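Local coordinates for protein periplasmic beta-glucosidase (Pseudomonas aeruginosa, PDB 6R5T) that probably hydrolyses terminal, non-reducing beta-D-glucosyl residues with release of beta-D-glucose, as a periplasmic glycoside hydrolase of family 3, at residues L10-M14 with C314-L318; T146-S150 with Q202-P207; R272-R276 with K298-E304. The protein carries 1 engineered substitution. All blocks are in the same frame, centred on the assembly; numbering follows the deposited sequence.

Contact 1: residues L10-M14 with C314-L318; sequences LMARM and CRDVL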
loop_
_atom_site.group_PDB
_atom_site.type_symbol
_atom_site.label_atom_id
_atom_site.label_comp_id
_atom_site.label_asym_id
_atom_site.label_seq_id
_atom_site.Cartn_x
_atom_site.Cartn_y
_atom_site.Cartn_z
ATOM N N LEU A 10 38.596 -26.870 18.341
ATOM C CA LEU A 10 38.515 -27.125 16.887
ATOM C C LEU A 10 38.934 -25.878 16.109
ATOM O O LEU A 10 39.731 -25.994 15.139
ATOM C CB LEU A 10 37.115 -27.591 16.493
ATOM C CG LEU A 10 36.920 -27.857 15.005
ATOM C CD1 LEU A 10 37.930 -28.839 14.452
ATOM C CD2 LEU A 10 35.549 -28.476 14.820
ATOM N N MET A 11 38.432 -24.692 16.461
ATOM C CA MET A 11 38.783 -23.468 15.697
ATOM C C MET A 11 40.278 -23.127 15.805
ATOM O O MET A 11 40.778 -22.575 14.856
ATOM C CB MET A 11 37.925 -22.298 16.173
ATOM C CG MET A 11 36.539 -22.512 15.636
ATOM S SD MET A 11 35.449 -21.149 15.934
ATOM C CE MET A 11 36.201 -19.849 14.954
ATOM N N ALA A 12 40.929 -23.480 16.909
ATOM C CA ALA A 12 42.388 -23.252 17.078
ATOM C C ALA A 12 43.157 -24.115 16.078
ATOM O O ALA A 12 44.332 -23.825 15.846
ATOM C CB ALA A 12 42.839 -23.518 18.518
ATOM N N ARG A 13 42.553 -25.150 15.512
ATOM C CA ARG A 13 43.225 -26.038 14.539
ATOM C C ARG A 13 43.059 -25.515 13.108
ATOM O O ARG A 13 43.691 -26.056 12.172
ATOM C CB ARG A 13 42.646 -27.451 14.621
ATOM C CG ARG A 13 42.664 -28.091 16.000
ATOM C CD ARG A 13 42.106 -29.505 15.977
ATOM N NE ARG A 13 42.961 -30.295 15.137
ATOM C CZ ARG A 13 42.800 -31.563 14.806
ATOM N NH1 ARG A 13 41.775 -32.235 15.283
ATOM N NH2 ARG A 13 43.674 -32.124 13.987
ATOM N N MET A 14 42.109 -24.593 12.887
ATOM C CA MET A 14 41.628 -24.313 11.519
ATOM C C MET A 14 42.375 -23.142 10.904
ATOM O O MET A 14 42.544 -22.105 11.532
ATOM C CB MET A 14 40.118 -24.024 11.538
ATOM C CG MET A 14 39.352 -25.242 11.914
ATOM S SD MET A 14 37.586 -24.848 12.251
ATOM C CE MET A 14 37.028 -24.621 10.556
ATOM N N CYS A 314 32.185 -18.574 11.576
ATOM C CA CYS A 314 32.585 -19.985 11.671
ATOM C C CYS A 314 32.102 -20.619 12.980
ATOM O O CYS A 314 31.553 -21.719 12.951
ATOM C CB CYS A 314 34.102 -20.048 11.558
ATOM S SG CYS A 314 34.684 -21.759 11.589
ATOM N N ARG A 315 32.255 -19.931 14.114
ATOM C CA ARG A 315 31.801 -20.455 15.398
ATOM C C ARG A 315 30.307 -20.780 15.329
ATOM O O ARG A 315 29.908 -21.819 15.806
ATOM C CB ARG A 315 32.072 -19.483 16.544
ATOM C CG ARG A 315 31.510 -19.904 17.892
ATOM C CD ARG A 315 30.091 -19.330 18.138
ATOM N NE ARG A 315 29.371 -20.035 19.195
ATOM C CZ ARG A 315 28.046 -20.117 19.316
ATOM N NH1 ARG A 315 27.223 -19.558 18.432
ATOM N NH2 ARG A 315 27.535 -20.814 20.316
ATOM N N ASP A 316 29.528 -19.925 14.674
ATOM C CA ASP A 316 28.077 -20.160 14.600
ATOM C C ASP A 316 27.792 -21.411 13.774
ATOM O O ASP A 316 26.872 -22.177 14.142
ATOM C CB ASP A 316 27.367 -18.908 14.079
ATOM C CG ASP A 316 27.358 -17.717 15.011
ATOM O OD1 ASP A 316 27.735 -17.895 16.186
ATOM O OD2 ASP A 316 27.004 -16.597 14.526
ATOM N N VAL A 317 28.527 -21.643 12.678
ATOM C CA VAL A 317 28.293 -22.862 11.882
ATOM C C VAL A 317 28.646 -24.095 12.734
ATOM O O VAL A 317 27.876 -25.068 12.754
ATOM C CB VAL A 317 29.091 -22.814 10.575
ATOM C CG1 VAL A 317 28.996 -24.148 9.851
ATOM C CG2 VAL A 317 28.570 -21.672 9.690
ATOM N N LEU A 318 29.811 -24.057 13.392
ATOM C CA LEU A 318 30.289 -25.222 14.159
ATOM C C LEU A 318 29.334 -25.488 15.308
ATOM O O LEU A 318 29.041 -26.660 15.580
ATOM C CB LEU A 318 31.718 -24.941 14.654
ATOM C CG LEU A 318 32.783 -24.807 13.564
ATOM C CD1 LEU A 318 34.125 -24.551 14.234
ATOM C CD2 LEU A 318 32.843 -26.010 12.647
#
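Met11 reaches across from helix 2-12 to helix 307-323, where its CG, SD and CE meet Leu318, Arg315 and Cys314 in turn. Its CB leaves the backbone toward the partner helix, and CG, turned to the side of the backbone N (chi1 -74°), presses on Leu318 CD1 at 3.5 Å, closer than carbon atoms usually pack. The extended second torsion carries SD onward to the backbone of the opposing helix, where it rests 3.8 Å from Arg315 CA and equally near Arg315 CB. A bend at chi3 (65°) then swings the terminal methyl round toward Cys314, and CE ends 4.0 Å from Cys314 CB.

Met14, in the turn that follows the helix, has the same bent shape and meets Leu318 and Cys314 as well. It runs past Leu318 in the opposite direction, with Met14 SD 4.0 Å from Leu318 CD1, and its methyl CE meets Cys314 SG at 3.8 Å. Leu318 CD1 thus touches both methionines, while Leu10 CD2 adds a looser contact at 4.2 Å. No hydrogen bond crosses between the segments. The polar end of Arg315 leads away from the methionines: NH1 binds Asp316 OD1 at 2.8 Å, within the plane of the guanidinium, and NH2 forms a salt bridge with Glu4, on the same helix as Met11.

Apolar packing, supplemented by this salt bridge, therefore joins helix 2-12 to helix 307-323. Helix 16-22 touches Met14 and Leu318 through Gln22, and Asp316 and Val317 lean on Leu251 of strand 251-253, a strand of the parallel barrel sheet.

Contact 2: residues T146-S150 with Q202-P207; sequences TYLTS and QDYLPP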
loop_
_atom_site.group_PDB
_atom_site.type_symbol
_atom_site.label_atom_id
_atom_site.label_comp_id
_atom_site.label_asym_id
_atom_site.label_seq_id
_atom_site.Cartn_x
_atom_site.Cartn_y
_atom_site.Cartn_z
ATOM N N THR A 146 -0.505 -10.753 14.492
ATOM C CA THR A 146 0.812 -10.848 15.184
ATOM C C THR A 146 0.727 -11.880 16.312
ATOM O O THR A 146 1.654 -12.663 16.486
ATOM C CB THR A 146 1.208 -9.477 15.694
ATOM O OG1 THR A 146 1.240 -8.568 14.599
ATOM C CG2 THR A 146 2.524 -9.541 16.404
ATOM N N TYR A 147 -0.328 -11.847 17.125
ATOM C CA TYR A 147 -0.505 -12.792 18.241
ATOM C C TYR A 147 -0.483 -14.233 17.744
ATOM O O TYR A 147 0.284 -15.114 18.260
ATOM C CB TYR A 147 -1.717 -12.416 19.084
ATOM C CG TYR A 147 -1.962 -13.295 20.264
ATOM C CD1 TYR A 147 -2.710 -14.437 20.151
ATOM C CD2 TYR A 147 -1.456 -12.948 21.494
ATOM C CE1 TYR A 147 -2.888 -15.303 21.231
ATOM C CE2 TYR A 147 -1.673 -13.765 22.592
ATOM C CZ TYR A 147 -2.369 -14.933 22.466
ATOM O OH TYR A 147 -2.548 -15.583 23.670
ATOM N N LEU A 148 -1.347 -14.547 16.797
ATOM C CA LEU A 148 -1.506 -15.915 16.337
ATOM C C LEU A 148 -0.190 -16.338 15.642
ATOM O O LEU A 148 0.264 -17.467 15.904
ATOM C CB LEU A 148 -2.694 -15.996 15.389
ATOM C CG LEU A 148 -2.931 -17.376 14.818
ATOM C CD1 LEU A 148 -3.163 -18.404 15.934
ATOM C CD2 LEU A 148 -4.128 -17.334 13.900
ATOM N N THR A 149 0.352 -15.510 14.747
ATOM C CA THR A 149 1.565 -15.912 14.022
ATOM C C THR A 149 2.735 -16.107 15.015
ATOM O O THR A 149 3.528 -17.077 14.835
ATOM C CB THR A 149 1.922 -14.921 12.928
ATOM O OG1 THR A 149 0.867 -14.988 11.954
ATOM C CG2 THR A 149 3.275 -15.200 12.303
ATOM N N SER A 150 2.827 -15.271 16.033
ATOM C CA SER A 150 3.890 -15.401 17.076
ATOM C C SER A 150 3.726 -16.737 17.808
ATOM O O SER A 150 4.731 -17.458 18.027
ATOM C CB SER A 150 3.921 -14.261 17.996
ATOM O OG SER A 150 4.276 -13.090 17.291
ATOM N N GLN A 202 5.883 -3.488 17.171
ATOM C CA GLN A 202 4.611 -3.972 17.730
ATOM C C GLN A 202 4.052 -5.118 16.887
ATOM O O GLN A 202 3.542 -6.101 17.462
ATOM C CB GLN A 202 3.596 -2.834 17.786
ATOM C CG GLN A 202 2.346 -3.213 18.552
ATOM C CD GLN A 202 2.582 -3.324 20.044
ATOM O OE1 GLN A 202 3.527 -2.797 20.595
ATOM N NE2 GLN A 202 1.638 -3.932 20.726
ATOM N N ASP A 203 4.119 -4.996 15.558
ATOM C CA ASP A 203 3.301 -5.888 14.701
ATOM C C ASP A 203 4.148 -6.873 13.881
ATOM O O ASP A 203 3.657 -7.986 13.641
ATOM C CB ASP A 203 2.475 -5.057 13.725
ATOM C CG ASP A 203 1.448 -4.158 14.409
ATOM O OD1 ASP A 203 0.992 -4.517 15.529
ATOM O OD2 ASP A 203 1.101 -3.165 13.789
ATOM N N TYR A 204 5.324 -6.504 13.398
ATOM C CA TYR A 204 6.002 -7.324 12.359
ATOM C C TYR A 204 7.149 -8.130 12.947
ATOM O O TYR A 204 7.338 -9.252 12.475
ATOM C CB TYR A 204 6.492 -6.430 11.226
ATOM C CG TYR A 204 5.433 -6.113 10.212
ATOM C CD1 TYR A 204 4.524 -5.077 10.389
ATOM C CD2 TYR A 204 5.285 -6.898 9.083
ATOM C CE1 TYR A 204 3.553 -4.817 9.439
ATOM C CE2 TYR A 204 4.331 -6.649 8.125
ATOM C CZ TYR A 204 3.427 -5.610 8.323
ATOM O OH TYR A 204 2.459 -5.402 7.384
ATOM N N LEU A 205 7.865 -7.627 13.943
ATOM C CA LEU A 205 9.039 -8.350 14.483
ATOM C C LEU A 205 8.678 -9.454 15.482
ATOM O O LEU A 205 9.450 -10.398 15.586
ATOM C CB LEU A 205 10.018 -7.362 15.105
ATOM C CG LEU A 205 10.771 -6.485 14.125
ATOM C CD1 LEU A 205 11.532 -5.391 14.886
ATOM C CD2 LEU A 205 11.712 -7.310 13.270
ATOM N N PRO A 206 7.593 -9.398 16.290
ATOM C CA PRO A 206 7.361 -10.408 17.320
ATOM C C PRO A 206 7.403 -11.870 16.884
ATOM O O PRO A 206 7.909 -12.701 17.674
ATOM C CB PRO A 206 6.026 -10.020 17.953
ATOM C CG PRO A 206 6.006 -8.531 17.791
ATOM C CD PRO A 206 6.623 -8.281 16.431
ATOM N N PRO A 207 6.942 -12.278 15.675
ATOM C CA PRO A 207 7.050 -13.693 15.312
ATOM C C PRO A 207 8.488 -14.220 15.196
ATOM O O PRO A 207 8.741 -15.360 15.571
ATOM C CB PRO A 207 6.333 -13.794 13.974
ATOM C CG PRO A 207 5.373 -12.607 14.048
ATOM C CD PRO A 207 6.150 -11.493 14.713
#
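Thr146, at the start of helix 146-161, hydrogen-bonds the backbone carbonyl of Asp203 through its hydroxyl. OG1 lies 2.7 Å from Asp203 O, in the carbonyl plane and on a lone pair. With OG1 beside the backbone N of Thr146 (chi1 -57°), CG2 lies against the carbonyl oxygens of Gln202 and Asp203 and reaches Pro206 CB at 3.9 Å.

One turn on, Ser150 OG sits over the Pro206-Pro207 peptide, 3.2 Å from Pro207 N, which has no hydrogen to offer, and 3.5 Å from Pro207 CG. A 2.8 Å bond from Ser150 OG back to Thr146 O positions this hydroxyl. The same oxygen accepts Ser150 N, and the two donors approach from opposite faces of its plane. Thr149 CG2 rests on Pro207 CB and CG, 3.8 Å from CB, while its hydroxyl is held by Asp145 O.

Farther out, Ser153 OG hydrogen-bonds Pro207 O, and Gln202 OE1 accepts from Tyr701 N, joining the barrel domain to the fibronectin type III-like region. The prolines lie where helix 197-204, with a pi-type turn at 202-204, gives way to helix 206-213. Helix 146-161 packs against this junction as neighbouring helices do outside the TIM-type barrel of a family 3 glycoside hydrolase.

Contact 3: residues R272-R276 with K298-E304; sequences RDATR and KLLAAGE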
loop_
_atom_site.group_PDB
_atom_site.type_symbol
_atom_site.label_atom_id
_atom_site.label_comp_id
_atom_site.label_asym_id
_atom_site.label_seq_id
_atom_site.Cartn_x
_atom_site.Cartn_y
_atom_site.Cartn_z
ATOM N N ARG A 272 33.199 -7.687 -4.014
ATOM C CA ARG A 272 34.094 -7.534 -2.854
ATOM C C ARG A 272 33.407 -6.688 -1.780
ATOM O O ARG A 272 33.392 -7.053 -0.618
ATOM C CB ARG A 272 35.373 -6.868 -3.356
ATOM C CG ARG A 272 36.432 -6.645 -2.310
ATOM C CD ARG A 272 37.690 -6.107 -2.997
ATOM N NE ARG A 272 38.698 -5.992 -1.970
ATOM C CZ ARG A 272 39.993 -6.323 -2.104
ATOM N NH1 ARG A 272 40.482 -6.773 -3.260
ATOM N NH2 ARG A 272 40.786 -6.172 -1.054
ATOM N N ASP A 273 32.880 -5.542 -2.196
ATOM C CA ASP A 273 32.199 -4.617 -1.244
ATOM C C ASP A 273 30.909 -5.281 -0.758
ATOM O O ASP A 273 30.604 -5.149 0.413
ATOM C CB ASP A 273 31.957 -3.262 -1.900
ATOM C CG ASP A 273 33.243 -2.490 -2.148
ATOM O OD1 ASP A 273 34.287 -2.842 -1.519
ATOM O OD2 ASP A 273 33.217 -1.563 -2.993
ATOM N N ALA A 274 30.201 -6.029 -1.599
ATOM C CA ALA A 274 28.984 -6.722 -1.122
ATOM C C ALA A 274 29.322 -7.723 -0.015
ATOM O O ALA A 274 28.634 -7.806 1.050
ATOM C CB ALA A 274 28.287 -7.369 -2.278
ATOM N N THR A 275 30.418 -8.481 -0.208
ATOM C CA THR A 275 30.826 -9.497 0.769
ATOM C C THR A 275 31.153 -8.826 2.116
ATOM O O THR A 275 30.744 -9.317 3.191
ATOM C CB THR A 275 32.052 -10.243 0.215
ATOM O OG1 THR A 275 31.691 -10.879 -1.012
ATOM C CG2 THR A 275 32.540 -11.257 1.212
ATOM N N ARG A 276 31.883 -7.694 2.056
ATOM C CA ARG A 276 32.264 -6.952 3.281
ATOM C C ARG A 276 30.989 -6.526 4.044
ATOM O O ARG A 276 30.883 -6.762 5.253
ATOM C CB ARG A 276 33.125 -5.741 2.930
ATOM C CG ARG A 276 33.505 -4.993 4.193
ATOM C CD ARG A 276 34.215 -3.663 4.042
ATOM N NE ARG A 276 33.840 -2.977 2.818
ATOM C CZ ARG A 276 32.840 -2.111 2.695
ATOM N NH1 ARG A 276 32.071 -1.797 3.728
ATOM N NH2 ARG A 276 32.611 -1.574 1.510
ATOM N N LYS A 298 40.817 -11.907 0.563
ATOM C CA LYS A 298 41.300 -10.594 0.047
ATOM C C LYS A 298 40.882 -9.493 1.003
ATOM O O LYS A 298 41.694 -8.587 1.313
ATOM C CB LYS A 298 40.845 -10.371 -1.391
ATOM C CG LYS A 298 41.717 -11.105 -2.408
ATOM C CD LYS A 298 41.245 -10.919 -3.834
ATOM C CE LYS A 298 42.061 -11.681 -4.861
ATOM N NZ LYS A 298 41.506 -11.478 -6.216
ATOM N N LEU A 299 39.612 -9.510 1.437
ATOM C CA LEU A 299 39.143 -8.468 2.361
ATOM C C LEU A 299 39.968 -8.447 3.635
ATOM O O LEU A 299 40.295 -7.354 4.168
ATOM C CB LEU A 299 37.667 -8.702 2.664
ATOM C CG LEU A 299 36.712 -8.361 1.524
ATOM C CD1 LEU A 299 35.333 -8.931 1.795
ATOM C CD2 LEU A 299 36.628 -6.858 1.328
ATOM N N LEU A 300 40.232 -9.614 4.170
ATOM C CA LEU A 300 40.941 -9.686 5.464
ATOM C C LEU A 300 42.379 -9.154 5.285
ATOM O O LEU A 300 42.820 -8.317 6.114
ATOM C CB LEU A 300 40.961 -11.125 5.954
ATOM C CG LEU A 300 41.685 -11.293 7.302
ATOM C CD1 LEU A 300 41.041 -10.508 8.448
ATOM C CD2 LEU A 300 41.758 -12.752 7.693
ATOM N N ALA A 301 43.037 -9.574 4.211
ATOM C CA ALA A 301 44.449 -9.193 3.915
ATOM C C ALA A 301 44.564 -7.673 3.739
ATOM O O ALA A 301 45.592 -7.094 4.141
ATOM C CB ALA A 301 44.910 -9.956 2.701
ATOM N N ALA A 302 43.537 -7.029 3.187
ATOM C CA ALA A 302 43.494 -5.561 2.977
ATOM C C ALA A 302 43.071 -4.812 4.250
ATOM O O ALA A 302 43.021 -3.582 4.213
ATOM C CB ALA A 302 42.592 -5.246 1.813
ATOM N N GLY A 303 42.721 -5.503 5.342
ATOM C CA GLY A 303 42.240 -4.860 6.577
ATOM C C GLY A 303 40.827 -4.315 6.408
ATOM O O GLY A 303 40.443 -3.456 7.219
ATOM N N GLU A 304 40.056 -4.803 5.439
ATOM C CA GLU A 304 38.670 -4.273 5.185
ATOM C C GLU A 304 37.654 -5.003 6.088
ATOM O O GLU A 304 36.543 -4.477 6.309
ATOM C CB GLU A 304 38.277 -4.412 3.724
ATOM C CG GLU A 304 39.159 -3.612 2.793
ATOM C CD GLU A 304 38.786 -3.823 1.338
ATOM O OE1 GLU A 304 39.284 -4.778 0.705
ATOM O OE2 GLU A 304 37.929 -3.067 0.862
HETATM O O HOH W 1 35.251 -3.502 0.736
#
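A Schellman motif closes helix 291-301, with Gly303 at positive phi, and the chain leaving it delivers Glu304 to Arg272 of helix 271-281. Arg272, extended from CG to NE, grips a single carboxylate oxygen side-on with two nitrogens through bent bonds: NH2 lies 2.7 Å (N-H...O 151°) and NE 3.0 Å (139°) from Glu304 OE1. The oxygen stays close to the guanidinium plane, taking NE on its syn lone pair and NH2 nearly along its C-O axis, and the planes of the two groups are 36° apart. Lys298 CB lies over one face of the guanidinium, toward its rim, and Ala302 CB meets its edge 3.5 Å from NH2.

The other carboxylate oxygen is used through water 1, which donates to Glu304 OE2 (2.7 Å) and to Asp273 OD1 and accepts from Arg276 NE. The water bridges two carboxylates, and the nearby arginines probably ease their like charge. Next to these polar groups Leu299 packs on helix 271-281, with CD2 3.6 Å from Arg272 CG and CD1 3.7 Å from Thr275 CG2.

Helices 271-281 and 291-301 flank strand 286-287 in the chain. Their packing continues through Thr275, which touches Leu291, Tyr292 and Leu296, while Ile305 meets Arg276 and Leu299.

Overall arrangement
Contacts 2 and 3, and segment 314-318 of contact 1, lie in the family 3 N-terminal region, whose eight-stranded parallel sheet has a TIM-barrel order. Contact 1 brings helix 2-12 to helix 307-323, closing a loop of the chain that contains the other two; contact 2 closes before contact 3 opens. Contacts 1 and 3, centres about 20 Å apart, are linked by the consecutive helices 291-301 and 307-323 and hold helices around the barrel domain. Contact 2 lies about 34 Å from contact 1 and 36 Å from contact 3, centre to centre, nearer the centre of the molecule, where the barrel domain meets strand 672-681 in the fibronectin type III-like region.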